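Local coordinates for extracellular matrix-binding protein EbhA (Staphylococcus aureus, PDB 2DGJ), which is a cell wall-associated adhesin that probably binds extracellular matrix through a long rod of three-helix bundles, two kinds of which alternate along it, at residues 20-33 with 64-77. Residues are numbered along the deposited sequence; the frame is centred on the assembly and turned at random.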
# COMPACT_ATOMS: atom_id res chain seq x y z
N GLN A 20 -9.60 -15.54 -3.89
CA GLN A 20 -8.54 -14.62 -4.27
C GLN A 20 -8.63 -14.34 -5.77
O GLN A 20 -8.26 -13.26 -6.24
CB GLN A 20 -7.19 -15.26 -3.92
CG GLN A 20 -5.96 -14.39 -4.16
CD GLN A 20 -5.62 -14.27 -5.62
OE1 GLN A 20 -5.79 -15.22 -6.39
NE2 GLN A 20 -5.12 -13.10 -6.03
N LYS A 21 -9.12 -15.32 -6.52
CA LYS A 21 -9.26 -15.18 -7.97
C LYS A 21 -10.15 -13.98 -8.28
O LYS A 21 -9.91 -13.24 -9.24
CB LYS A 21 -9.86 -16.46 -8.57
CG LYS A 21 -9.97 -16.45 -10.08
CD LYS A 21 -10.37 -17.82 -10.63
CE LYS A 21 -10.50 -17.81 -12.15
NZ LYS A 21 -9.23 -17.44 -12.83
N TYR A 22 -11.19 -13.79 -7.47
CA TYR A 22 -12.12 -12.69 -7.65
C TYR A 22 -11.54 -11.44 -7.00
O TYR A 22 -11.37 -10.40 -7.65
CB TYR A 22 -13.46 -13.02 -6.99
CG TYR A 22 -14.42 -11.85 -6.90
CD1 TYR A 22 -15.16 -11.44 -8.01
CD2 TYR A 22 -14.55 -11.12 -5.72
CE1 TYR A 22 -16.01 -10.34 -7.95
CE2 TYR A 22 -15.40 -10.02 -5.64
CZ TYR A 22 -16.13 -9.64 -6.76
OH TYR A 22 -16.98 -8.55 -6.69
N ARG A 23 -11.25 -11.55 -5.70
CA ARG A 23 -10.69 -10.48 -4.89
C ARG A 23 -9.68 -9.59 -5.61
O ARG A 23 -9.90 -8.38 -5.75
CB ARG A 23 -10.02 -11.08 -3.66
CG ARG A 23 -10.52 -10.56 -2.32
CD ARG A 23 -11.78 -11.27 -1.88
NE ARG A 23 -11.85 -11.35 -0.42
CZ ARG A 23 -11.82 -10.29 0.39
NH1 ARG A 23 -11.72 -9.06 -0.09
NH2 ARG A 23 -11.88 -10.48 1.71
N ASP A 24 -8.57 -10.18 -6.05
CA ASP A 24 -7.52 -9.43 -6.73
C ASP A 24 -7.68 -9.26 -8.23
O ASP A 24 -6.78 -8.73 -8.89
CB ASP A 24 -6.15 -10.06 -6.43
CG ASP A 24 -5.77 -9.96 -4.98
OD1 ASP A 24 -5.93 -8.85 -4.42
OD2 ASP A 24 -5.31 -10.96 -4.39
N ALA A 25 -8.80 -9.69 -8.78
CA ALA A 25 -9.04 -9.52 -10.21
C ALA A 25 -9.15 -8.03 -10.49
O ALA A 25 -9.32 -7.24 -9.56
CB ALA A 25 -10.32 -10.22 -10.63
N GLU A 26 -9.05 -7.65 -11.75
CA GLU A 26 -9.14 -6.24 -12.11
C GLU A 26 -10.57 -5.78 -11.86
O GLU A 26 -11.52 -6.53 -12.12
CB GLU A 26 -8.74 -6.04 -13.57
CG GLU A 26 -7.39 -6.67 -13.90
CD GLU A 26 -6.90 -6.36 -15.31
OE1 GLU A 26 -7.67 -6.57 -16.27
OE2 GLU A 26 -5.74 -5.91 -15.46
N GLN A 27 -10.72 -4.56 -11.36
CA GLN A 27 -12.03 -3.99 -11.04
C GLN A 27 -13.11 -4.30 -12.06
O GLN A 27 -14.16 -4.85 -11.72
CB GLN A 27 -11.92 -2.47 -10.88
CG GLN A 27 -13.14 -1.84 -10.21
CD GLN A 27 -13.07 -0.32 -10.20
OE1 GLN A 27 -12.00 0.25 -9.98
NE2 GLN A 27 -14.20 0.33 -10.42
N SER A 28 -12.87 -3.95 -13.32
CA SER A 28 -13.83 -4.18 -14.39
C SER A 28 -14.30 -5.63 -14.49
O SER A 28 -15.47 -5.90 -14.75
CB SER A 28 -13.23 -3.74 -15.73
OG SER A 28 -12.08 -4.50 -16.03
N LYS A 29 -13.38 -6.56 -14.28
CA LYS A 29 -13.72 -7.98 -14.36
C LYS A 29 -14.56 -8.40 -13.16
O LYS A 29 -15.46 -9.24 -13.29
CB LYS A 29 -12.45 -8.83 -14.43
CG LYS A 29 -11.58 -8.53 -15.65
CD LYS A 29 -10.36 -9.44 -15.70
CE LYS A 29 -9.41 -9.04 -16.82
NZ LYS A 29 -10.04 -9.12 -18.17
N LYS A 30 -14.28 -7.82 -12.00
CA LYS A 30 -15.04 -8.11 -10.79
C LYS A 30 -16.46 -7.57 -10.94
O LYS A 30 -17.43 -8.21 -10.56
CB LYS A 30 -14.37 -7.47 -9.58
CG LYS A 30 -12.98 -8.03 -9.26
CD LYS A 30 -12.28 -7.21 -8.18
CE LYS A 30 -13.02 -7.25 -6.86
NZ LYS A 30 -12.27 -6.52 -5.79
N THR A 31 -16.56 -6.38 -11.53
CA THR A 31 -17.84 -5.73 -11.75
C THR A 31 -18.70 -6.46 -12.78
O THR A 31 -19.90 -6.65 -12.59
CB THR A 31 -17.65 -4.27 -12.20
OG1 THR A 31 -17.03 -3.52 -11.14
CG2 THR A 31 -18.98 -3.63 -12.55
N ALA A 32 -18.08 -6.86 -13.89
CA ALA A 32 -18.79 -7.56 -14.94
C ALA A 32 -19.42 -8.85 -14.39
O ALA A 32 -20.58 -9.17 -14.68
CB ALA A 32 -17.84 -7.88 -16.09
N TYR A 33 -18.65 -9.58 -13.59
CA TYR A 33 -19.14 -10.81 -12.98
C TYR A 33 -20.31 -10.48 -12.08
O TYR A 33 -21.37 -11.08 -12.17
CB TYR A 33 -18.04 -11.49 -12.16
CG TYR A 33 -18.56 -12.63 -11.31
CD1 TYR A 33 -19.05 -13.80 -11.90
CD2 TYR A 33 -18.59 -12.54 -9.92
CE1 TYR A 33 -19.55 -14.84 -11.12
CE2 TYR A 33 -19.08 -13.56 -9.14
CZ TYR A 33 -19.57 -14.71 -9.74
OH TYR A 33 -20.06 -15.72 -8.97
N VAL A 64 -22.62 -15.46 -16.87
CA VAL A 64 -22.12 -15.68 -15.52
C VAL A 64 -20.87 -16.56 -15.59
O VAL A 64 -19.90 -16.34 -14.88
CB VAL A 64 -23.17 -16.37 -14.62
CG1 VAL A 64 -22.52 -16.87 -13.34
CG2 VAL A 64 -24.28 -15.40 -14.28
N THR A 65 -20.91 -17.56 -16.47
CA THR A 65 -19.78 -18.47 -16.64
C THR A 65 -18.60 -17.76 -17.29
O THR A 65 -17.44 -17.97 -16.91
CB THR A 65 -20.17 -19.68 -17.51
OG1 THR A 65 -21.14 -20.47 -16.82
CG2 THR A 65 -18.95 -20.54 -17.80
N SER A 66 -18.89 -16.90 -18.27
CA SER A 66 -17.84 -16.17 -18.97
C SER A 66 -17.12 -15.16 -18.08
O SER A 66 -15.89 -15.19 -17.97
CB SER A 66 -18.41 -15.46 -20.19
OG SER A 66 -18.71 -16.38 -21.24
N THR A 67 -17.89 -14.27 -17.45
CA THR A 67 -17.29 -13.26 -16.58
C THR A 67 -16.55 -13.92 -15.43
O THR A 67 -15.52 -13.42 -14.99
CB THR A 67 -18.36 -12.30 -16.01
OG1 THR A 67 -19.34 -13.05 -15.28
CG2 THR A 67 -19.03 -11.53 -17.13
N LYS A 68 -17.06 -15.04 -14.93
CA LYS A 68 -16.38 -15.71 -13.83
C LYS A 68 -15.02 -16.25 -14.27
O LYS A 68 -14.01 -16.04 -13.59
CB LYS A 68 -17.22 -16.87 -13.27
CG LYS A 68 -16.53 -17.53 -12.09
CD LYS A 68 -17.34 -18.65 -11.46
CE LYS A 68 -16.54 -19.25 -10.31
NZ LYS A 68 -17.23 -20.39 -9.66
N ASP A 69 -14.99 -16.96 -15.40
CA ASP A 69 -13.74 -17.51 -15.90
C ASP A 69 -12.75 -16.38 -16.15
O ASP A 69 -11.55 -16.55 -15.98
CB ASP A 69 -13.96 -18.30 -17.20
CG ASP A 69 -14.80 -19.55 -17.00
OD1 ASP A 69 -14.85 -20.06 -15.86
OD2 ASP A 69 -15.40 -20.02 -17.99
N ALA A 70 -13.28 -15.23 -16.56
CA ALA A 70 -12.46 -14.07 -16.87
C ALA A 70 -11.74 -13.49 -15.65
O ALA A 70 -10.70 -12.85 -15.78
CB ALA A 70 -13.31 -13.00 -17.54
N LEU A 71 -12.30 -13.70 -14.46
CA LEU A 71 -11.66 -13.23 -13.23
C LEU A 71 -10.19 -13.65 -13.29
O LEU A 71 -9.88 -14.84 -13.47
CB LEU A 71 -12.35 -13.84 -12.01
CG LEU A 71 -13.52 -13.06 -11.40
CD1 LEU A 71 -14.23 -12.22 -12.43
CD2 LEU A 71 -14.48 -14.04 -10.76
N ASN A 72 -9.29 -12.69 -13.14
CA ASN A 72 -7.86 -12.97 -13.24
C ASN A 72 -7.04 -12.66 -12.00
O ASN A 72 -5.85 -12.38 -12.09
CB ASN A 72 -7.28 -12.22 -14.44
CG ASN A 72 -7.41 -10.71 -14.31
OD1 ASN A 72 -8.30 -10.21 -13.62
ND2 ASN A 72 -6.54 -9.97 -14.99
N GLY A 73 -7.67 -12.72 -10.83
CA GLY A 73 -6.95 -12.44 -9.60
C GLY A 73 -5.73 -13.34 -9.46
O GLY A 73 -4.66 -12.88 -9.04
N ASP A 74 -5.88 -14.61 -9.82
CA ASP A 74 -4.78 -15.56 -9.73
C ASP A 74 -3.63 -15.17 -10.65
O ASP A 74 -2.46 -15.30 -10.29
CB ASP A 74 -5.29 -16.97 -10.06
CG ASP A 74 -6.01 -17.04 -11.40
OD1 ASP A 74 -6.72 -16.08 -11.75
OD2 ASP A 74 -5.86 -18.07 -12.11
N ALA A 75 -3.96 -14.67 -11.84
CA ALA A 75 -2.94 -14.25 -12.79
C ALA A 75 -2.22 -13.03 -12.22
O ALA A 75 -1.02 -12.85 -12.40
CB ALA A 75 -3.57 -13.90 -14.13
N LYS A 76 -2.98 -12.20 -11.51
CA LYS A 76 -2.43 -11.00 -10.89
C LYS A 76 -1.54 -11.35 -9.71
O LYS A 76 -0.63 -10.59 -9.37
CB LYS A 76 -3.55 -10.07 -10.42
CG LYS A 76 -4.21 -9.28 -11.53
CD LYS A 76 -3.25 -8.24 -12.10
CE LYS A 76 -3.90 -7.38 -13.17
NZ LYS A 76 -2.97 -6.32 -13.68
N LEU A 77 -1.81 -12.49 -9.08
CA LEU A 77 -1.01 -12.94 -7.95
C LEU A 77 0.35 -13.42 -8.44
O LEU A 77 1.37 -13.15 -7.82
CB LEU A 77 -1.71 -14.08 -7.21
CG LEU A 77 -0.96 -14.68 -6.01
CD1 LEU A 77 -0.75 -13.62 -4.95
CD2 LEU A 77 -1.75 -15.85 -5.45
O HOH W 1 -10.70 -19.53 -15.12
O HOH W 2 -15.09 -10.93 -15.27
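Val64 meets the ring of Tyr33 through CG1, 4.2 Å from Tyr33 CE1. One turn on, Thr67 is set against the same tyrosine. Its OG1 takes the place between backbone N and carbonyl carbon (chi1 58°), lies at the ring edge, and is hydrogen-bonded to Gln63 O. The methyl CG2 of Thr67 turns to Ala32. Water 2 joins the backbones here, donating to both Lys29 O and Thr67 O. Lys68 runs alongside Tyr33 and continues to a salt bridge with Asp12. Helices 27-33 and 64-70 pack antiparallel, their axes 8.5 Å apart.

Leu71 is buried. Its CD1 reaches Tyr33 CB at 3.9 Å, while CD2 meets the edge of the Tyr22 ring; Thr16 of helix 13-18 touches the same leucine. Leu71 O accepts from Lys21 NZ at 2.8 Å. This break between helices 55-70 and 73-88 falls close to where the FIVAR and GA sequence families meet, and is probably a joint between neighbouring three-helix bundles of the rod.

Asn72 OD1 accepts from Glu26 N at 3.3 Å, with the N-H nearly straight on it (164°). The Lys29 chain crosses this amide at about a right angle. Gly73 sits against the Ala25 backbone, their CA atoms 3.6 Å apart, close to the Asp24-Ala25 peptide link. Gly73 N donates to Lys21 O. Gly73 O accepts from Leu77 N and from Gln20 NE2, the latter above the carbonyl plane. Gln20 NE2 also donates to Asp24 OD2, which in turn accepts from Val112 N.

Asp74 lies beside Lys21, and its OD1 forms a salt bridge with Lys21 NZ at 3.1 Å. Lys76, bent at chi2 (-69°), brings NZ to Glu26 OE2 at 3.3 Å, a salt bridge whose hydrogen bond is weak. Leu77 CB packs against Gln20 NE2.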